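Local structure of 1,3-alpha-isomaltosidase (Kribbella flavida DSM 17836, 5X3I) at residues Val288-Glu293 and Ala649-Leu654; Trp297-Trp302 and Tyr639-Ala644. The protein hydrolyses the alpha-1,3-glucosidic linkages of the cyclic tetrasaccharide cyclobis-(1-6)-alpha-nigerosyl to give isomaltose, inside the cell. The protein carries 1 engineered substitution. All coordinates share one frame; numbering follows the deposited sequence.

Contact 1 (Val288-Glu293 and Ala649-Leu654)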
loop_
_atom_site.group_PDB
_atom_site.type_symbol
_atom_site.label_atom_id
_atom_site.label_comp_id
_atom_site.label_asym_id
_atom_site.label_seq_id
_atom_site.Cartn_x
_atom_site.Cartn_y
_atom_site.Cartn_z
ATOM N N VAL A 288 3.968 -13.830 -12.378
ATOM C CA VAL A 288 3.964 -13.472 -10.956
ATOM C C VAL A 288 2.686 -13.773 -10.149
ATOM O O VAL A 288 2.671 -13.621 -8.933
ATOM C CB VAL A 288 4.313 -12.000 -10.793
ATOM C CG1 VAL A 288 5.598 -11.704 -11.582
ATOM C CG2 VAL A 288 3.178 -11.117 -11.271
ATOM N N GLY A 289 1.647 -14.255 -10.810
ATOM C CA GLY A 289 0.376 -14.462 -10.142
ATOM C C GLY A 289 -0.759 -13.538 -10.531
ATOM O O GLY A 289 -0.561 -12.456 -11.092
ATOM N N ARG A 290 -1.970 -13.994 -10.202
ATOM C CA ARG A 290 -3.209 -13.446 -10.729
ATOM C C ARG A 290 -4.349 -13.600 -9.698
ATOM O O ARG A 290 -4.328 -14.508 -8.880
ATOM C CB ARG A 290 -3.557 -14.163 -12.040
ATOM C CG ARG A 290 -4.834 -13.745 -12.724
ATOM C CD ARG A 290 -5.110 -14.634 -13.939
ATOM N NE ARG A 290 -4.320 -14.251 -15.108
ATOM C CZ ARG A 290 -3.291 -14.947 -15.580
ATOM N NH1 ARG A 290 -2.904 -16.070 -14.993
ATOM N NH2 ARG A 290 -2.648 -14.516 -16.649
ATOM N N ALA A 291 -5.331 -12.710 -9.747
ATOM C CA ALA A 291 -6.465 -12.792 -8.839
ATOM C C ALA A 291 -7.247 -14.070 -9.076
ATOM O O ALA A 291 -7.240 -14.621 -10.167
ATOM C CB ALA A 291 -7.370 -11.600 -9.002
ATOM N N GLU A 292 -7.919 -14.524 -8.028
ATOM C CA GLU A 292 -8.915 -15.571 -8.147
ATOM C C GLU A 292 -10.254 -14.916 -7.860
ATOM O O GLU A 292 -10.303 -13.860 -7.220
ATOM C CB GLU A 292 -8.641 -16.733 -7.192
ATOM C CG GLU A 292 -8.729 -16.401 -5.712
ATOM C CD GLU A 292 -8.434 -17.609 -4.815
ATOM O OE1 GLU A 292 -7.277 -17.781 -4.382
ATOM O OE2 GLU A 292 -9.366 -18.387 -4.534
ATOM N N GLU A 293 -11.328 -15.503 -8.380
ATOM C CA GLU A 293 -12.646 -14.919 -8.226
ATOM C C GLU A 293 -13.024 -14.912 -6.757
ATOM O O GLU A 293 -12.965 -15.933 -6.093
ATOM C CB GLU A 293 -13.697 -15.694 -9.036
ATOM C CG GLU A 293 -13.494 -15.636 -10.529
ATOM C CD GLU A 293 -14.461 -16.522 -11.292
ATOM O OE1 GLU A 293 -15.455 -16.994 -10.704
ATOM O OE2 GLU A 293 -14.224 -16.755 -12.486
ATOM N N ALA A 649 -10.180 -13.998 -16.294
ATOM C CA ALA A 649 -9.973 -14.909 -17.411
ATOM C C ALA A 649 -9.138 -14.301 -18.534
ATOM O O ALA A 649 -8.271 -14.963 -19.063
ATOM C CB ALA A 649 -11.326 -15.390 -17.967
ATOM N N THR A 650 -9.463 -13.082 -18.951
ATOM C CA THR A 650 -8.759 -12.436 -20.054
ATOM C C THR A 650 -7.622 -11.473 -19.690
ATOM O O THR A 650 -6.904 -11.029 -20.578
ATOM C CB THR A 650 -9.736 -11.646 -20.923
ATOM O OG1 THR A 650 -10.104 -10.439 -20.251
ATOM C CG2 THR A 650 -10.979 -12.482 -21.240
ATOM N N ASP A 651 -7.501 -11.137 -18.405
ATOM C CA ASP A 651 -6.566 -10.125 -17.895
ATOM C C ASP A 651 -6.889 -8.687 -18.321
ATOM O O ASP A 651 -6.196 -7.758 -17.916
ATOM C CB ASP A 651 -5.131 -10.493 -18.266
ATOM C CG ASP A 651 -4.702 -11.760 -17.603
ATOM O OD1 ASP A 651 -5.022 -11.911 -16.407
ATOM O OD2 ASP A 651 -4.103 -12.625 -18.266
ATOM N N ARG A 652 -7.920 -8.496 -19.137
ATOM C CA ARG A 652 -8.425 -7.148 -19.393
ATOM C C ARG A 652 -8.999 -6.573 -18.102
ATOM O O ARG A 652 -9.925 -7.145 -17.546
ATOM C CB ARG A 652 -9.493 -7.145 -20.489
ATOM C CG ARG A 652 -8.999 -7.509 -21.887
ATOM C CD ARG A 652 -9.785 -6.751 -22.960
ATOM N NE ARG A 652 -10.898 -7.522 -23.479
ATOM C CZ ARG A 652 -11.911 -7.012 -24.176
ATOM N NH1 ARG A 652 -11.970 -5.714 -24.442
ATOM N NH2 ARG A 652 -12.878 -7.808 -24.601
ATOM N N PRO A 653 -8.443 -5.449 -17.623
ATOM C CA PRO A 653 -8.734 -4.923 -16.280
ATOM C C PRO A 653 -10.198 -4.591 -15.988
ATOM O O PRO A 653 -10.970 -4.297 -16.891
ATOM C CB PRO A 653 -7.892 -3.649 -16.222
ATOM C CG PRO A 653 -6.707 -3.974 -17.082
ATOM C CD PRO A 653 -7.304 -4.744 -18.240
ATOM N N LEU A 654 -10.547 -4.641 -14.708
ATOM C CA LEU A 654 -11.882 -4.274 -14.248
ATOM C C LEU A 654 -12.059 -2.763 -14.182
ATOM O O LEU A 654 -13.032 -2.231 -14.697
ATOM C CB LEU A 654 -12.162 -4.903 -12.882
ATOM C CG LEU A 654 -13.530 -4.618 -12.265
ATOM C CD1 LEU A 654 -14.642 -4.968 -13.257
ATOM C CD2 LEU A 654 -13.686 -5.397 -10.943
#

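Contact 2 (Trp297-Trp302 and Tyr639-Ala644)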
loop_
_atom_site.group_PDB
_atom_site.type_symbol
_atom_site.label_atom_id
_atom_site.label_comp_id
_atom_site.label_asym_id
_atom_site.label_seq_id
_atom_site.Cartn_x
_atom_site.Cartn_y
_atom_site.Cartn_z
ATOM N N TRP A 297 -20.385 -10.800 -2.923
ATOM C CA TRP A 297 -20.718 -9.845 -1.863
ATOM C C TRP A 297 -19.657 -8.759 -1.646
ATOM O O TRP A 297 -19.975 -7.721 -1.077
ATOM C CB TRP A 297 -20.999 -10.552 -0.521
ATOM C CG TRP A 297 -19.862 -11.333 0.109
ATOM C CD1 TRP A 297 -19.693 -12.687 0.094
ATOM C CD2 TRP A 297 -18.769 -10.807 0.887
ATOM N NE1 TRP A 297 -18.565 -13.037 0.798
ATOM C CE2 TRP A 297 -17.981 -11.901 1.294
ATOM C CE3 TRP A 297 -18.388 -9.525 1.279
ATOM C CZ2 TRP A 297 -16.833 -11.748 2.057
ATOM C CZ3 TRP A 297 -17.249 -9.379 2.050
ATOM C CH2 TRP A 297 -16.486 -10.479 2.428
ATOM N N VAL A 298 -18.421 -8.973 -2.115
ATOM C CA VAL A 298 -17.390 -7.938 -1.943
ATOM C C VAL A 298 -17.750 -6.693 -2.744
ATOM O O VAL A 298 -17.253 -5.605 -2.462
ATOM C CB VAL A 298 -15.956 -8.412 -2.351
ATOM C CG1 VAL A 298 -15.593 -9.687 -1.631
ATOM C CG2 VAL A 298 -15.817 -8.569 -3.866
ATOM N N PHE A 299 -18.658 -6.842 -3.704
ATOM C CA PHE A 299 -19.060 -5.707 -4.519
ATOM C C PHE A 299 -20.158 -4.845 -3.904
ATOM O O PHE A 299 -20.564 -3.850 -4.491
ATOM C CB PHE A 299 -19.485 -6.192 -5.900
ATOM C CG PHE A 299 -18.347 -6.708 -6.715
ATOM C CD1 PHE A 299 -17.277 -5.880 -7.025
ATOM C CD2 PHE A 299 -18.330 -8.010 -7.167
ATOM C CE1 PHE A 299 -16.210 -6.342 -7.775
ATOM C CE2 PHE A 299 -17.263 -8.476 -7.928
ATOM C CZ PHE A 299 -16.213 -7.643 -8.229
ATOM N N ARG A 300 -20.614 -5.198 -2.710
ATOM C CA ARG A 300 -21.568 -4.348 -2.022
ATOM C C ARG A 300 -20.842 -3.254 -1.241
ATOM O O ARG A 300 -19.620 -3.255 -1.161
ATOM C CB ARG A 300 -22.444 -5.183 -1.088
ATOM C CG ARG A 300 -23.179 -6.313 -1.795
ATOM C CD ARG A 300 -24.050 -7.078 -0.832
ATOM N NE ARG A 300 -25.131 -6.255 -0.312
ATOM C CZ ARG A 300 -25.926 -6.617 0.691
ATOM N NH1 ARG A 300 -25.735 -7.782 1.306
ATOM N NH2 ARG A 300 -26.905 -5.814 1.084
ATOM N N LEU A 301 -21.594 -2.353 -0.623
ATOM C CA LEU A 301 -20.976 -1.256 0.106
ATOM C C LEU A 301 -20.290 -1.761 1.372
ATOM O O LEU A 301 -20.861 -2.558 2.125
ATOM C CB LEU A 301 -22.004 -0.186 0.462
ATOM C CG LEU A 301 -21.533 0.896 1.445
ATOM C CD1 LEU A 301 -20.389 1.725 0.850
ATOM C CD2 LEU A 301 -22.698 1.802 1.882
ATOM N N TRP A 302 -19.059 -1.307 1.574
ATOM C CA TRP A 302 -18.308 -1.560 2.800
ATOM C C TRP A 302 -18.400 -0.364 3.742
ATOM O O TRP A 302 -18.068 0.759 3.363
ATOM C CB TRP A 302 -16.831 -1.850 2.500
ATOM C CG TRP A 302 -16.550 -3.105 1.757
ATOM C CD1 TRP A 302 -17.122 -3.519 0.588
ATOM C CD2 TRP A 302 -15.603 -4.111 2.117
ATOM N NE1 TRP A 302 -16.594 -4.719 0.207
ATOM C CE2 TRP A 302 -15.655 -5.107 1.124
ATOM C CE3 TRP A 302 -14.706 -4.263 3.182
ATOM C CZ2 TRP A 302 -14.846 -6.238 1.158
ATOM C CZ3 TRP A 302 -13.902 -5.394 3.216
ATOM C CH2 TRP A 302 -13.981 -6.367 2.212
ATOM N N TYR A 639 -23.444 -7.542 -12.669
ATOM C CA TYR A 639 -22.550 -7.051 -13.714
ATOM C C TYR A 639 -21.087 -7.116 -13.267
ATOM O O TYR A 639 -20.246 -7.679 -13.963
ATOM C CB TYR A 639 -22.905 -5.621 -14.114
ATOM C CG TYR A 639 -21.923 -5.010 -15.103
ATOM C CD1 TYR A 639 -21.931 -5.385 -16.440
ATOM C CD2 TYR A 639 -20.993 -4.055 -14.698
ATOM C CE1 TYR A 639 -21.042 -4.833 -17.350
ATOM C CE2 TYR A 639 -20.097 -3.491 -15.607
ATOM C CZ TYR A 639 -20.127 -3.888 -16.930
ATOM O OH TYR A 639 -19.245 -3.349 -17.835
ATOM N N LEU A 640 -20.807 -6.563 -12.091
ATOM C CA LEU A 640 -19.448 -6.526 -11.552
ATOM C C LEU A 640 -18.891 -7.929 -11.422
ATOM O O LEU A 640 -17.753 -8.180 -11.783
ATOM C CB LEU A 640 -19.416 -5.810 -10.198
ATOM C CG LEU A 640 -19.642 -4.300 -10.299
ATOM C CD1 LEU A 640 -20.033 -3.682 -8.974
ATOM C CD2 LEU A 640 -18.387 -3.613 -10.851
ATOM N N THR A 641 -19.726 -8.844 -10.935
ATOM C CA THR A 641 -19.347 -10.234 -10.768
ATOM C C THR A 641 -18.963 -10.869 -12.111
ATOM O O THR A 641 -17.954 -11.551 -12.219
ATOM C CB THR A 641 -20.497 -11.061 -10.111
ATOM O OG1 THR A 641 -20.822 -10.510 -8.826
ATOM C CG2 THR A 641 -20.091 -12.493 -9.952
ATOM N N GLU A 642 -19.779 -10.647 -13.134
ATOM C CA GLU A 642 -19.467 -11.199 -14.436
ATOM C C GLU A 642 -18.193 -10.573 -14.997
ATOM O O GLU A 642 -17.340 -11.265 -15.513
ATOM C CB GLU A 642 -20.611 -10.988 -15.421
ATOM C CG GLU A 642 -20.346 -11.656 -16.737
ATOM C CD GLU A 642 -21.557 -11.682 -17.635
ATOM O OE1 GLU A 642 -22.039 -10.610 -18.029
ATOM O OE2 GLU A 642 -22.020 -12.781 -17.940
ATOM N N GLN A 643 -18.089 -9.257 -14.886
ATOM C CA GLN A 643 -16.934 -8.534 -15.411
ATOM C C GLN A 643 -15.639 -8.906 -14.673
ATOM O O GLN A 643 -14.586 -9.030 -15.300
ATOM C CB GLN A 643 -17.184 -7.029 -15.342
ATOM C CG GLN A 643 -18.235 -6.553 -16.331
ATOM C CD GLN A 643 -17.895 -6.920 -17.776
ATOM O OE1 GLN A 643 -16.743 -6.829 -18.202
ATOM N NE2 GLN A 643 -18.897 -7.350 -18.529
ATOM N N ALA A 644 -15.727 -9.109 -13.360
ATOM C CA ALA A 644 -14.568 -9.548 -12.582
ATOM C C ALA A 644 -14.083 -10.901 -13.068
ATOM O O ALA A 644 -12.878 -11.149 -13.163
ATOM C CB ALA A 644 -14.894 -9.613 -11.097
#

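Contact 1 (Val288-Glu293 and Ala649-Leu654)
The guanidinium of Arg290 and the carboxylate of Asp651 meet edge to edge, their planes 24° apart and so nearly coplanar. Asp651 presents both oxygens to the side of the guanidinium that carries NE, and two nitrogens of Arg290 each take one oxygen. The inner bond, NE to OD1 of Asp651, is 2.8 Å long, runs essentially straight at 179° and lies in the guanidinium plane, where it uses the syn lone pair of OD1. Its outer companion, from Arg290 NH2 to Asp651 OD2, measures 2.9 Å but is more bent at 153°, with NH2 lying somewhat out of the carboxylate plane. The small twist between the two groups thus falls on the outer bond. Arg290 leaves its backbone extended, CG anti to N, and then bends at chi3, which turns the NE edge toward the aspartate. Both charges have further partners: Asp651 OD2 is also hydrogen-bonded to Thr282 OG1, and Arg290 NH2 forms a second salt bridge with Asp286. Gly289 and Asp651 are each the first residue to leave helical geometry, both with positive phi, so the bidentate salt bridge joins the exits of two helices. It ties the loop after helix 277-288 to the end of helix 622-650, just ahead of strand 655-656 of the C-terminal antiparallel sheet.

Contact 2 (Trp297-Trp302 and Tyr639-Ala644)
Phe299 presses its ring onto helix 622-650, and the tight part of the contact lies over one face, where Leu640 CB sits 3.7 Å from the ring centroid. With this carbon only 10° off the ring normal, the contact is a well-centred CH-pi interaction. Leu640 CD1 reaches further back along the phenylalanine, lying 4.0 Å from Phe299 CB. One helical turn on, Ala644 meets the ring differently: its CB lies near the ring plane, 3.7 Å from Phe299 CZ at the edge. Val298 CG2 stands over the opposite face at 4.1 Å above the plane, so the ring is held between its own neighbour and the helix. The partly exposed side is looser. There Thr641 OG1 approaches Phe299 CD2 obliquely at 3.9 Å; with OG1 anti to its carbonyl carbon (chi1 -59°), this hydroxyl is bonded instead to Val637 O, within the same helix. Behind Phe299, Trp302 NE1 donates to Val298 O at 2.9 Å, bracing the turn that leads into strand 302-304. Trp302, in the first barrel strand, bonds through its backbone to Met592 and Tyr594 at the eighth, closing the family 31 TIM barrel; the 3-10 turn just before it packs on a helix that comes after the eighth strand.

In the fold
Helix 622-650 relates both contacts: contact 2 uses its residues 639-644, and contact 1 uses Asp651, the first residue beyond its end. Their centres lie 15 Å apart, and along the chain contact 2 is nested within the loop that contact 1 closes. Leu654 bridges them, its CD1 packing 3.9 Å from Gln643 CB and its CD2 4.2 Å from Phe299 CE1. The polar link at 288-293 and the apolar one at 297-302 thus fasten successive parts of the approach to strand 302-304 to helix 622-650 and the residue that follows it. Both lie away from the catalytic residues, which probably include Asp536 as proton donor; the presumed nucleophile position, Ala471, is an engineered substitution here.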